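Local structure of 3-phosphoshikimate 1-carboxyvinyltransferase (Streptomyces sviceus, 7M0O) at residues A12-L17 with Y217-D222; E37-G42 with G78-R83; E41-V44 with R49-R52; V44-R49 with R83-L88. The protein probably transfers the enolpyruvyl group of phosphoenolpyruvate to shikimate-3-phosphate, as a glyphosate-tolerant EPSP synthase of the chorismate pathway. One frame throughout, in Å; residues are numbered along the deposited sequence.

Overall arrangement
Helix 8-20 comes first in the chain, and interaction 1 pairs it with residues 217-222, closing a loop of about 200 residues that encloses the other three contacts. Within that loop, helix 34-45 takes part in all of them. Interaction 3 is the most local, folding residues 49-52 back beside residues 41-44, with four residues between them. Interactions 2 and 4 bring helix 79-90 against this helix and the turn after it; their segments alternate along the chain, so the two cross. Interactions 1 and 3 reach the same four-stranded sheet. Phe39 of interaction 2 packs on helix 8-20 as well, so helices 8-20, 34-45 and 79-90 meet around one buried phenylalanine.

Interaction 1. Residues A12-L17 with Y217-D222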
loop_
_atom_site.group_PDB
_atom_site.type_symbol
_atom_site.label_atom_id
_atom_site.label_comp_id
_atom_site.label_asym_id
_atom_site.label_seq_id
_atom_site.Cartn_x
_atom_site.Cartn_y
_atom_site.Cartn_z
ATOM N N ALA A 12 -3.826 -5.747 4.527
ATOM C CA ALA A 12 -3.006 -6.708 5.266
ATOM C C ALA A 12 -2.982 -6.394 6.754
ATOM O O ALA A 12 -3.226 -7.276 7.591
ATOM C CB ALA A 12 -1.583 -6.699 4.703
ATOM N N ARG A 13 -2.634 -5.150 7.104
ATOM C CA ARG A 13 -2.672 -4.736 8.506
ATOM C C ARG A 13 -4.061 -4.935 9.108
ATOM O O ARG A 13 -4.189 -5.385 10.253
ATOM C CB ARG A 13 -2.262 -3.268 8.644
ATOM C CG ARG A 13 -0.851 -2.879 8.176
ATOM C CD ARG A 13 -0.772 -1.362 8.307
ATOM N NE ARG A 13 0.469 -0.719 7.879
ATOM C CZ ARG A 13 0.714 -0.274 6.648
ATOM N NH1 ARG A 13 -0.177 -0.427 5.669
ATOM N NH2 ARG A 13 1.863 0.326 6.392
ATOM N N ALA A 14 -5.113 -4.576 8.364
ATOM C CA ALA A 14 -6.472 -4.660 8.906
ATOM C C ALA A 14 -6.875 -6.096 9.216
ATOM O O ALA A 14 -7.638 -6.335 10.163
ATOM C CB ALA A 14 -7.472 -4.045 7.928
ATOM N N LEU A 15 -6.419 -7.055 8.398
ATOM C CA LEU A 15 -6.729 -8.466 8.651
ATOM C C LEU A 15 -6.094 -8.943 9.952
ATOM O O LEU A 15 -6.716 -9.693 10.720
ATOM C CB LEU A 15 -6.245 -9.336 7.487
ATOM C CG LEU A 15 -7.089 -9.302 6.224
ATOM C CD1 LEU A 15 -6.383 -10.014 5.081
ATOM C CD2 LEU A 15 -8.408 -9.951 6.498
ATOM N N PHE A 16 -4.847 -8.537 10.201
ATOM C CA PHE A 16 -4.198 -8.847 11.472
ATOM C C PHE A 16 -4.990 -8.277 12.638
ATOM O O PHE A 16 -5.263 -8.974 13.622
ATOM C CB PHE A 16 -2.768 -8.295 11.462
ATOM C CG PHE A 16 -1.948 -8.663 12.682
ATOM C CD1 PHE A 16 -2.249 -8.122 13.936
ATOM C CD2 PHE A 16 -0.855 -9.517 12.576
ATOM C CE1 PHE A 16 -1.494 -8.444 15.070
ATOM C CE2 PHE A 16 -0.086 -9.843 13.712
ATOM C CZ PHE A 16 -0.409 -9.301 14.950
ATOM N N LEU A 17 -5.320 -6.987 12.565
ATOM C CA LEU A 17 -6.034 -6.335 13.659
ATOM C C LEU A 17 -7.404 -6.973 13.891
ATOM O O LEU A 17 -7.817 -7.167 15.049
ATOM C CB LEU A 17 -6.153 -4.842 13.357
ATOM C CG LEU A 17 -4.790 -4.141 13.362
ATOM C CD1 LEU A 17 -4.812 -2.808 12.628
ATOM C CD2 LEU A 17 -4.361 -3.919 14.810
ATOM N N TYR A 217 -14.056 -1.133 10.284
ATOM C CA TYR A 217 -12.909 -0.448 9.697
ATOM C C TYR A 217 -13.009 -0.522 8.182
ATOM O O TYR A 217 -12.979 -1.615 7.607
ATOM C CB TYR A 217 -11.570 -1.031 10.176
ATOM C CG TYR A 217 -10.420 -0.161 9.723
ATOM C CD1 TYR A 217 -10.078 0.994 10.422
ATOM C CD2 TYR A 217 -9.722 -0.461 8.562
ATOM C CE1 TYR A 217 -9.051 1.814 9.974
ATOM C CE2 TYR A 217 -8.702 0.346 8.108
ATOM C CZ TYR A 217 -8.370 1.480 8.815
ATOM O OH TYR A 217 -7.350 2.280 8.350
ATOM N N ALA A 218 -13.137 0.639 7.546
ATOM C CA ALA A 218 -13.197 0.741 6.095
ATOM C C ALA A 218 -11.788 0.845 5.517
ATOM O O ALA A 218 -10.993 1.692 5.952
ATOM C CB ALA A 218 -14.026 1.959 5.683
ATOM N N ILE A 219 -11.500 0.001 4.527
ATOM C CA ILE A 219 -10.211 -0.001 3.836
ATOM C C ILE A 219 -10.238 1.056 2.740
ATOM O O ILE A 219 -11.137 1.059 1.884
ATOM C CB ILE A 219 -9.907 -1.388 3.245
ATOM C CG1 ILE A 219 -9.857 -2.451 4.346
ATOM C CG2 ILE A 219 -8.598 -1.347 2.413
ATOM C CD1 ILE A 219 -8.889 -2.120 5.401
ATOM N N GLU A 220 -9.241 1.938 2.751
ATOM C CA GLU A 220 -9.146 2.970 1.712
ATOM C C GLU A 220 -8.798 2.350 0.360
ATOM O O GLU A 220 -7.961 1.445 0.285
ATOM C CB GLU A 220 -8.072 4.006 2.057
ATOM C CG GLU A 220 -8.427 4.951 3.172
ATOM C CD GLU A 220 -7.252 5.816 3.623
ATOM O OE1 GLU A 220 -6.260 5.999 2.863
ATOM O OE2 GLU A 220 -7.325 6.317 4.762
ATOM N N PRO A 221 -9.406 2.825 -0.725
ATOM C CA PRO A 221 -8.884 2.491 -2.053
ATOM C C PRO A 221 -7.453 2.986 -2.188
ATOM O O PRO A 221 -7.059 3.981 -1.576
ATOM C CB PRO A 221 -9.825 3.237 -3.011
ATOM C CG PRO A 221 -11.060 3.513 -2.190
ATOM C CD PRO A 221 -10.605 3.680 -0.784
ATOM N N ASP A 222 -6.669 2.285 -2.992
ATOM C CA ASP A 222 -5.297 2.715 -3.222
ATOM C C ASP A 222 -5.287 4.122 -3.813
ATOM O O ASP A 222 -5.834 4.364 -4.897
ATOM C CB ASP A 222 -4.578 1.730 -4.143
ATOM C CG ASP A 222 -3.082 1.963 -4.192
ATOM O OD1 ASP A 222 -2.655 3.009 -4.724
ATOM O OD2 ASP A 222 -2.326 1.088 -3.721
#
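Ala14 points its methyl group toward residues 217-222, where Ile219 and Tyr217 receive it. The closer partner is Ile219: its terminal methyl CD1 stands 3.5 Å from Ala14 CB, tighter than an ordinary carbon-carbon contact. Because CG1 of Ile219 lies beside the backbone N, opposite the carbonyl carbon (chi1 -60°), it is this longer branch that carries CD1 toward the helix. The same methyl also lies in the plane of the Tyr217 ring, at its edge, so both Ala14 CB and the ring edge meet it in a small three-part cluster. Tyr217 itself is a looser neighbour, its CD2 4.3 Å from Ala14 CB, and the methyl comes to the ring obliquely. Leu27 of strand 24-28 and Met190 of helix 182-193 each touch both Ala14 and Tyr217, enlarging the apolar cluster. Just before Ala14 on the helix, Arg13 is predicted to bind 3-phosphoshikimate. Backbone bonds from Glu220 to Ser7 and from Asp222 to Pro5 lay the outgoing chain beside the N-terminal one. The whole is packing of helix 8-20 on the end of strand 216-218 and the loop leaving it, in the inside-out alpha/beta barrel domain of EPSP synthases, close to the paired crossings that link the two domains.

Interaction 2. Residues E37-G42 with G78-R83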
loop_
_atom_site.group_PDB
_atom_site.type_symbol
_atom_site.label_atom_id
_atom_site.label_comp_id
_atom_site.label_asym_id
_atom_site.label_seq_id
_atom_site.Cartn_x
_atom_site.Cartn_y
_atom_site.Cartn_z
ATOM N N GLU A 37 -6.785 -13.791 0.187
ATOM C CA GLU A 37 -7.570 -15.020 0.246
ATOM C C GLU A 37 -6.849 -16.092 1.058
ATOM O O GLU A 37 -7.463 -16.770 1.886
ATOM C CB GLU A 37 -7.882 -15.519 -1.168
ATOM C CG GLU A 37 -8.806 -16.740 -1.219
ATOM C CD GLU A 37 -10.266 -16.383 -0.958
ATOM O OE1 GLU A 37 -10.623 -15.186 -1.103
ATOM O OE2 GLU A 37 -11.057 -17.305 -0.623
ATOM N N GLY A 38 -5.541 -16.252 0.835
ATOM C CA GLY A 38 -4.777 -17.205 1.621
ATOM C C GLY A 38 -4.703 -16.836 3.096
ATOM O O GLY A 38 -4.708 -17.726 3.959
ATOM N N PHE A 39 -4.645 -15.536 3.399
ATOM C CA PHE A 39 -4.694 -15.070 4.790
ATOM C C PHE A 39 -5.992 -15.512 5.455
ATOM O O PHE A 39 -5.983 -16.111 6.541
ATOM C CB PHE A 39 -4.558 -13.540 4.825
ATOM C CG PHE A 39 -4.066 -12.958 6.152
ATOM C CD1 PHE A 39 -3.056 -12.014 6.159
ATOM C CD2 PHE A 39 -4.670 -13.290 7.354
ATOM C CE1 PHE A 39 -2.623 -11.434 7.357
ATOM C CE2 PHE A 39 -4.241 -12.728 8.554
ATOM C CZ PHE A 39 -3.221 -11.800 8.553
ATOM N N ALA A 40 -7.126 -15.206 4.815
ATOM C CA ALA A 40 -8.419 -15.648 5.323
ATOM C C ALA A 40 -8.465 -17.159 5.493
ATOM O O ALA A 40 -8.948 -17.657 6.514
ATOM C CB ALA A 40 -9.536 -15.179 4.383
ATOM N N GLU A 41 -7.992 -17.913 4.485
ATOM C CA GLU A 41 -7.977 -19.372 4.592
ATOM C C GLU A 41 -7.120 -19.838 5.766
ATOM O O GLU A 41 -7.470 -20.800 6.459
ATOM C CB GLU A 41 -7.450 -20.013 3.304
ATOM C CG GLU A 41 -8.269 -19.754 2.030
ATOM C CD GLU A 41 -7.591 -20.320 0.775
ATOM O OE1 GLU A 41 -6.729 -21.216 0.909
ATOM O OE2 GLU A 41 -7.911 -19.862 -0.349
ATOM N N GLY A 42 -5.967 -19.198 5.966
ATOM C CA GLY A 42 -5.105 -19.567 7.076
ATOM C C GLY A 42 -5.762 -19.297 8.409
ATOM O O GLY A 42 -5.655 -20.101 9.337
ATOM N N GLY A 78 1.669 -15.677 -0.692
ATOM C CA GLY A 78 1.402 -14.356 -0.164
ATOM C C GLY A 78 2.394 -13.922 0.893
ATOM O O GLY A 78 2.551 -14.596 1.913
ATOM N N ALA A 79 3.076 -12.802 0.656
ATOM C CA ALA A 79 4.105 -12.356 1.589
ATOM C C ALA A 79 3.501 -11.943 2.925
ATOM O O ALA A 79 4.070 -12.235 3.986
ATOM C CB ALA A 79 4.905 -11.204 0.986
ATOM N N THR A 80 2.353 -11.260 2.894
ATOM C CA THR A 80 1.704 -10.852 4.138
ATOM C C THR A 80 1.308 -12.066 4.970
ATOM O O THR A 80 1.543 -12.112 6.185
ATOM C CB THR A 80 0.468 -9.996 3.833
ATOM O OG1 THR A 80 0.874 -8.697 3.392
ATOM C CG2 THR A 80 -0.385 -9.863 5.085
ATOM N N THR A 81 0.662 -13.045 4.335
ATOM C CA THR A 81 0.283 -14.274 5.023
ATOM C C THR A 81 1.500 -14.950 5.653
ATOM O O THR A 81 1.442 -15.407 6.803
ATOM C CB THR A 81 -0.406 -15.225 4.043
ATOM O OG1 THR A 81 -1.475 -14.534 3.356
ATOM C CG2 THR A 81 -0.960 -16.445 4.756
ATOM N N ALA A 82 2.616 -14.998 4.917
ATOM C CA ALA A 82 3.813 -15.700 5.367
ATOM C C ALA A 82 4.493 -15.031 6.551
ATOM O O ALA A 82 5.223 -15.706 7.289
ATOM C CB ALA A 82 4.813 -15.828 4.215
ATOM N N ARG A 83 4.285 -13.731 6.753
ATOM C CA ARG A 83 4.880 -13.037 7.891
ATOM C C ARG A 83 3.891 -12.776 9.016
ATOM O O ARG A 83 4.237 -12.959 10.188
ATOM C CB ARG A 83 5.496 -11.710 7.439
ATOM C CG ARG A 83 6.605 -11.903 6.429
ATOM C CD ARG A 83 6.660 -10.742 5.449
ATOM N NE ARG A 83 7.766 -10.887 4.507
ATOM C CZ ARG A 83 8.040 -10.020 3.539
ATOM N NH1 ARG A 83 7.284 -8.941 3.373
ATOM N NH2 ARG A 83 9.072 -10.233 2.738
#
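Phe39 meets both Thr80 and Thr81 where two helix segments run side by side, their axes 8.8 Å apart and 29° from parallel. The apolar part belongs to Thr80: its methyl CG2 lies in the plane of the Phe39 ring, at the edge, 3.6 Å from CE1. That methyl is anti to the backbone N, while OG1 stands beside the N (chi1 -73°) and bonds to Lys8 NZ. Thr81 supplies polar proximity without a bond across the contact. Its OG1 is 3.3 Å from Phe39 N, but the angle is poor, and the hydroxyl is hydrogen-bonded to Asp35 OD1 instead. The other oxygen of Asp35 takes the backbone N of Thr80. The Thr81 hydroxyl also nears the Gly38 backbone, OG1 4.0 Å from Gly38 C. Were Phe39 cut back to an alanine, the Thr80 methyl would probably lose its aromatic partner and a gap open facing Leu15, Phe84 and Leu85, which the ring touches. Thr80 thus turns methyl to Phe39 and hydroxyl to Lys8, while the Thr81 hydroxyl bonds Asp35 on helix 34-45. Packing at Phe39 may therefore help position Thr80 beside Lys8, a predicted ligand of both substrates.

Interaction 3. Residues E41-V44 with R49-R52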
loop_
_atom_site.group_PDB
_atom_site.type_symbol
_atom_site.label_atom_id
_atom_site.label_comp_id
_atom_site.label_asym_id
_atom_site.label_seq_id
_atom_site.Cartn_x
_atom_site.Cartn_y
_atom_site.Cartn_z
ATOM N N GLU A 41 -7.992 -17.913 4.485
ATOM C CA GLU A 41 -7.977 -19.372 4.592
ATOM C C GLU A 41 -7.120 -19.838 5.766
ATOM O O GLU A 41 -7.470 -20.800 6.459
ATOM C CB GLU A 41 -7.450 -20.013 3.304
ATOM C CG GLU A 41 -8.269 -19.754 2.030
ATOM C CD GLU A 41 -7.591 -20.320 0.775
ATOM O OE1 GLU A 41 -6.729 -21.216 0.909
ATOM O OE2 GLU A 41 -7.911 -19.862 -0.349
ATOM N N GLY A 42 -5.967 -19.198 5.966
ATOM C CA GLY A 42 -5.105 -19.567 7.076
ATOM C C GLY A 42 -5.762 -19.297 8.409
ATOM O O GLY A 42 -5.655 -20.101 9.337
ATOM N N LEU A 43 -6.458 -18.162 8.520
ATOM C CA LEU A 43 -7.204 -17.858 9.741
ATOM C C LEU A 43 -8.245 -18.928 10.033
ATOM O O LEU A 43 -8.427 -19.333 11.184
ATOM C CB LEU A 43 -7.878 -16.490 9.613
ATOM C CG LEU A 43 -6.954 -15.274 9.720
ATOM C CD1 LEU A 43 -7.761 -14.007 9.542
ATOM C CD2 LEU A 43 -6.240 -15.269 11.093
ATOM N N VAL A 44 -8.955 -19.390 9.006
ATOM C CA VAL A 44 -9.963 -20.412 9.248
ATOM C C VAL A 44 -9.304 -21.705 9.703
ATOM O O VAL A 44 -9.797 -22.373 10.615
ATOM C CB VAL A 44 -10.834 -20.609 7.994
ATOM C CG1 VAL A 44 -11.724 -21.818 8.176
ATOM C CG2 VAL A 44 -11.672 -19.357 7.761
ATOM N N ARG A 49 -13.169 -17.541 13.146
ATOM C CA ARG A 49 -14.402 -17.452 12.373
ATOM C C ARG A 49 -14.300 -16.263 11.430
ATOM O O ARG A 49 -14.159 -15.125 11.887
ATOM C CB ARG A 49 -15.610 -17.281 13.287
ATOM C CG ARG A 49 -15.853 -18.433 14.249
ATOM C CD ARG A 49 -17.174 -18.223 14.973
ATOM N NE ARG A 49 -18.281 -18.031 14.028
ATOM C CZ ARG A 49 -18.926 -16.877 13.832
ATOM N NH1 ARG A 49 -18.589 -15.793 14.517
ATOM N NH2 ARG A 49 -19.924 -16.810 12.953
ATOM N N VAL A 50 -14.389 -16.520 10.127
ATOM C CA VAL A 50 -14.278 -15.491 9.099
ATOM C C VAL A 50 -15.494 -15.602 8.193
ATOM O O VAL A 50 -15.676 -16.622 7.518
ATOM C CB VAL A 50 -12.980 -15.627 8.282
ATOM C CG1 VAL A 50 -12.932 -14.581 7.162
ATOM C CG2 VAL A 50 -11.750 -15.517 9.203
ATOM N N GLY A 51 -16.313 -14.561 8.167
ATOM C CA GLY A 51 -17.484 -14.487 7.292
ATOM C C GLY A 51 -17.291 -13.394 6.269
ATOM O O GLY A 51 -16.725 -12.337 6.570
ATOM N N ARG A 52 -17.734 -13.644 5.036
ATOM C CA ARG A 52 -17.458 -12.700 3.968
ATOM C C ARG A 52 -18.686 -12.495 3.090
ATOM O O ARG A 52 -19.508 -13.400 2.909
ATOM C CB ARG A 52 -16.264 -13.156 3.120
ATOM C CG ARG A 52 -14.940 -13.197 3.913
ATOM C CD ARG A 52 -13.757 -13.545 3.034
ATOM N NE ARG A 52 -13.838 -14.912 2.522
ATOM C CZ ARG A 52 -12.995 -15.418 1.629
ATOM N NH1 ARG A 52 -12.012 -14.669 1.152
ATOM N NH2 ARG A 52 -13.140 -16.669 1.206
#
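Val50 packs its isopropyl group against Leu43 and Val44, joining the C-terminal end of helix 34-45 to the strand that follows it. Helix and strand belong to the alpha/beta domain of EPSP synthases, with strand 50-52 at the edge of the mixed sheet that also holds strands 24-28 and 56-60. Along the helix, Glu41 comes first and has only a distant charge relation with the strand: its OE2 is 6.3 Å from Arg52 NH2, too far for a salt bridge. Each of these charges has a mate nearby, Glu41 in Arg76 and Arg52 in Glu37, and Arg52 makes a cation-pi contact with Trp57 as well. At Leu43 the real packing begins. CB lies 4.0 Å from Val50 CG2, so it is the base of the leucine that touches the strand. Its CG leans back beside the backbone N (chi1 -74°), and its branched end goes instead to Leu85 of helix 79-90. Val44 follows at a more exposed position, and its isopropyl group meets that of Val50 at a slant. Val50 CG2 meets both successive helix residues, Leu43 through CB and Val44 through CG2. The contact with Val44 is made by a single methyl, CG2, which rests 4.0 Å from Val50 CB and 4.1 Å from Val50 CG2.

Interaction 4. Residues V44-R49 with R83-L88; sequences VRLGYR and RFLPTL
Leu85 and Leu88, one helical turn apart, face Leu46 and Tyr48 in the turn that ends helix 34-45. The segment 83-88 starts with Arg83, whose side chain lies near Arg107, a predicted phosphoenolpyruvate ligand, while its carbonyl O receives Thr87 OG1 at 2.9 Å. Phe84 packs against Phe39. Next comes Leu85, which brings CD2 to within 4.3 Å of Leu46 CD1 as two methyl ends meet; it leans on Leu43 too. Pro86 has no N-H to give, and the helix is kinked there. Beyond it Thr87 makes only a weak backbone bond to Arg83, and its hydroxyl adds a second grip on the same oxygen, tilted 24° from the carbonyl plane. Leu88 closes the row: its CD2 comes to 4.3 Å from Tyr48 OH, a loose approach. The opposing turn is shaped by a Schellman motif at Gly47 (phi 94°), which sets Leu46 and Tyr48 toward the same helix, with Leu46 CB in the plane of the Tyr48 ring at its edge. What holds this contact is the meeting of methyl groups, with one phenol oxygen loosely near a methyl; no polar pair joins the two segments, and the Thr87 hydroxyl and the Gly47 turn are bonded on their own sides.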
loop_
_atom_site.group_PDB
_atom_site.type_symbol
_atom_site.label_atom_id
_atom_site.label_comp_id
_atom_site.label_asym_id
_atom_site.label_seq_id
_atom_site.Cartn_x
_atom_site.Cartn_y
_atom_site.Cartn_z
ATOM N N VAL A 44 -8.955 -19.390 9.006
ATOM C CA VAL A 44 -9.963 -20.412 9.248
ATOM C C VAL A 44 -9.304 -21.705 9.703
ATOM O O VAL A 44 -9.797 -22.373 10.615
ATOM C CB VAL A 44 -10.834 -20.609 7.994
ATOM C CG1 VAL A 44 -11.724 -21.818 8.176
ATOM C CG2 VAL A 44 -11.672 -19.357 7.761
ATOM N N ARG A 45 -8.158 -22.053 9.109
ATOM C CA ARG A 45 -7.441 -23.253 9.525
ATOM C C ARG A 45 -6.998 -23.161 10.979
ATOM O O ARG A 45 -6.991 -24.170 11.701
ATOM C CB ARG A 45 -6.243 -23.486 8.601
ATOM C CG ARG A 45 -5.633 -24.857 8.749
ATOM C CD ARG A 45 -5.080 -25.350 7.434
ATOM N NE ARG A 45 -6.114 -25.620 6.442
ATOM C CZ ARG A 45 -6.664 -26.814 6.238
ATOM N NH1 ARG A 45 -6.286 -27.859 6.969
ATOM N NH2 ARG A 45 -7.596 -26.960 5.305
ATOM N N LEU A 46 -6.645 -21.960 11.432
ATOM C CA LEU A 46 -6.235 -21.734 12.817
ATOM C C LEU A 46 -7.413 -21.651 13.776
ATOM O O LEU A 46 -7.198 -21.492 14.983
ATOM C CB LEU A 46 -5.382 -20.460 12.905
ATOM C CG LEU A 46 -3.968 -20.545 12.294
ATOM C CD1 LEU A 46 -3.332 -19.164 12.152
ATOM C CD2 LEU A 46 -3.054 -21.499 13.090
ATOM N N GLY A 47 -8.646 -21.751 13.283
ATOM C CA GLY A 47 -9.804 -21.754 14.149
ATOM C C GLY A 47 -10.467 -20.417 14.370
ATOM O O GLY A 47 -11.268 -20.291 15.305
ATOM N N TYR A 48 -10.142 -19.409 13.571
ATOM C CA TYR A 48 -10.877 -18.157 13.605
ATOM C C TYR A 48 -12.127 -18.255 12.735
ATOM O O TYR A 48 -12.153 -18.957 11.723
ATOM C CB TYR A 48 -10.009 -16.995 13.104
ATOM C CG TYR A 48 -8.749 -16.671 13.897
ATOM C CD1 TYR A 48 -7.631 -17.495 13.839
ATOM C CD2 TYR A 48 -8.657 -15.501 14.635
ATOM C CE1 TYR A 48 -6.465 -17.191 14.529
ATOM C CE2 TYR A 48 -7.494 -15.183 15.339
ATOM C CZ TYR A 48 -6.400 -16.037 15.279
ATOM O OH TYR A 48 -5.230 -15.746 15.951
ATOM N N ARG A 49 -13.169 -17.541 13.146
ATOM C CA ARG A 49 -14.402 -17.452 12.373
ATOM C C ARG A 49 -14.300 -16.263 11.430
ATOM O O ARG A 49 -14.159 -15.125 11.887
ATOM C CB ARG A 49 -15.610 -17.281 13.287
ATOM C CG ARG A 49 -15.853 -18.433 14.249
ATOM C CD ARG A 49 -17.174 -18.223 14.973
ATOM N NE ARG A 49 -18.281 -18.031 14.028
ATOM C CZ ARG A 49 -18.926 -16.877 13.832
ATOM N NH1 ARG A 49 -18.589 -15.793 14.517
ATOM N NH2 ARG A 49 -19.924 -16.810 12.953
ATOM N N ARG A 83 4.285 -13.731 6.753
ATOM C CA ARG A 83 4.880 -13.037 7.891
ATOM C C ARG A 83 3.891 -12.776 9.016
ATOM O O ARG A 83 4.237 -12.959 10.188
ATOM C CB ARG A 83 5.496 -11.710 7.439
ATOM C CG ARG A 83 6.605 -11.903 6.429
ATOM C CD ARG A 83 6.660 -10.742 5.449
ATOM N NE ARG A 83 7.766 -10.887 4.507
ATOM C CZ ARG A 83 8.040 -10.020 3.539
ATOM N NH1 ARG A 83 7.284 -8.941 3.373
ATOM N NH2 ARG A 83 9.072 -10.233 2.738
ATOM N N PHE A 84 2.653 -12.389 8.695
ATOM C CA PHE A 84 1.698 -12.017 9.739
ATOM C C PHE A 84 1.091 -13.230 10.436
ATOM O O PHE A 84 0.843 -13.181 11.643
ATOM C CB PHE A 84 0.575 -11.157 9.157
ATOM C CG PHE A 84 0.960 -9.732 8.896
ATOM C CD1 PHE A 84 2.269 -9.295 9.074
ATOM C CD2 PHE A 84 0.002 -8.816 8.482
ATOM C CE1 PHE A 84 2.613 -7.979 8.832
ATOM C CE2 PHE A 84 0.338 -7.490 8.231
ATOM C CZ PHE A 84 1.644 -7.069 8.409
ATOM N N LEU A 85 0.787 -14.307 9.711
ATOM C CA LEU A 85 0.205 -15.467 10.387
ATOM C C LEU A 85 1.149 -16.091 11.413
ATOM O O LEU A 85 0.684 -16.416 12.516
ATOM C CB LEU A 85 -0.270 -16.503 9.358
ATOM C CG LEU A 85 -1.610 -16.198 8.690
ATOM C CD1 LEU A 85 -2.148 -17.434 7.995
ATOM C CD2 LEU A 85 -2.641 -15.672 9.691
ATOM N N PRO A 86 2.440 -16.305 11.138
ATOM C CA PRO A 86 3.323 -16.799 12.213
ATOM C C PRO A 86 3.398 -15.863 13.395
ATOM O O PRO A 86 3.546 -16.320 14.537
ATOM C CB PRO A 86 4.679 -16.930 11.518
ATOM C CG PRO A 86 4.320 -17.162 10.058
ATOM C CD PRO A 86 3.131 -16.275 9.833
ATOM N N THR A 87 3.309 -14.559 13.143
ATOM C CA THR A 87 3.331 -13.582 14.232
ATOM C C THR A 87 2.100 -13.717 15.124
ATOM O O THR A 87 2.209 -13.761 16.357
ATOM C CB THR A 87 3.415 -12.169 13.659
ATOM O OG1 THR A 87 4.600 -12.020 12.877
ATOM C CG2 THR A 87 3.395 -11.116 14.791
ATOM N N LEU A 88 0.910 -13.731 14.519
ATOM C CA LEU A 88 -0.321 -13.977 15.270
ATOM C C LEU A 88 -0.253 -15.273 16.062
ATOM O O LEU A 88 -0.654 -15.332 17.231
ATOM C CB LEU A 88 -1.506 -14.045 14.311
ATOM C CG LEU A 88 -2.132 -12.727 13.900
ATOM C CD1 LEU A 88 -3.016 -12.976 12.668
ATOM C CD2 LEU A 88 -2.950 -12.157 15.063
#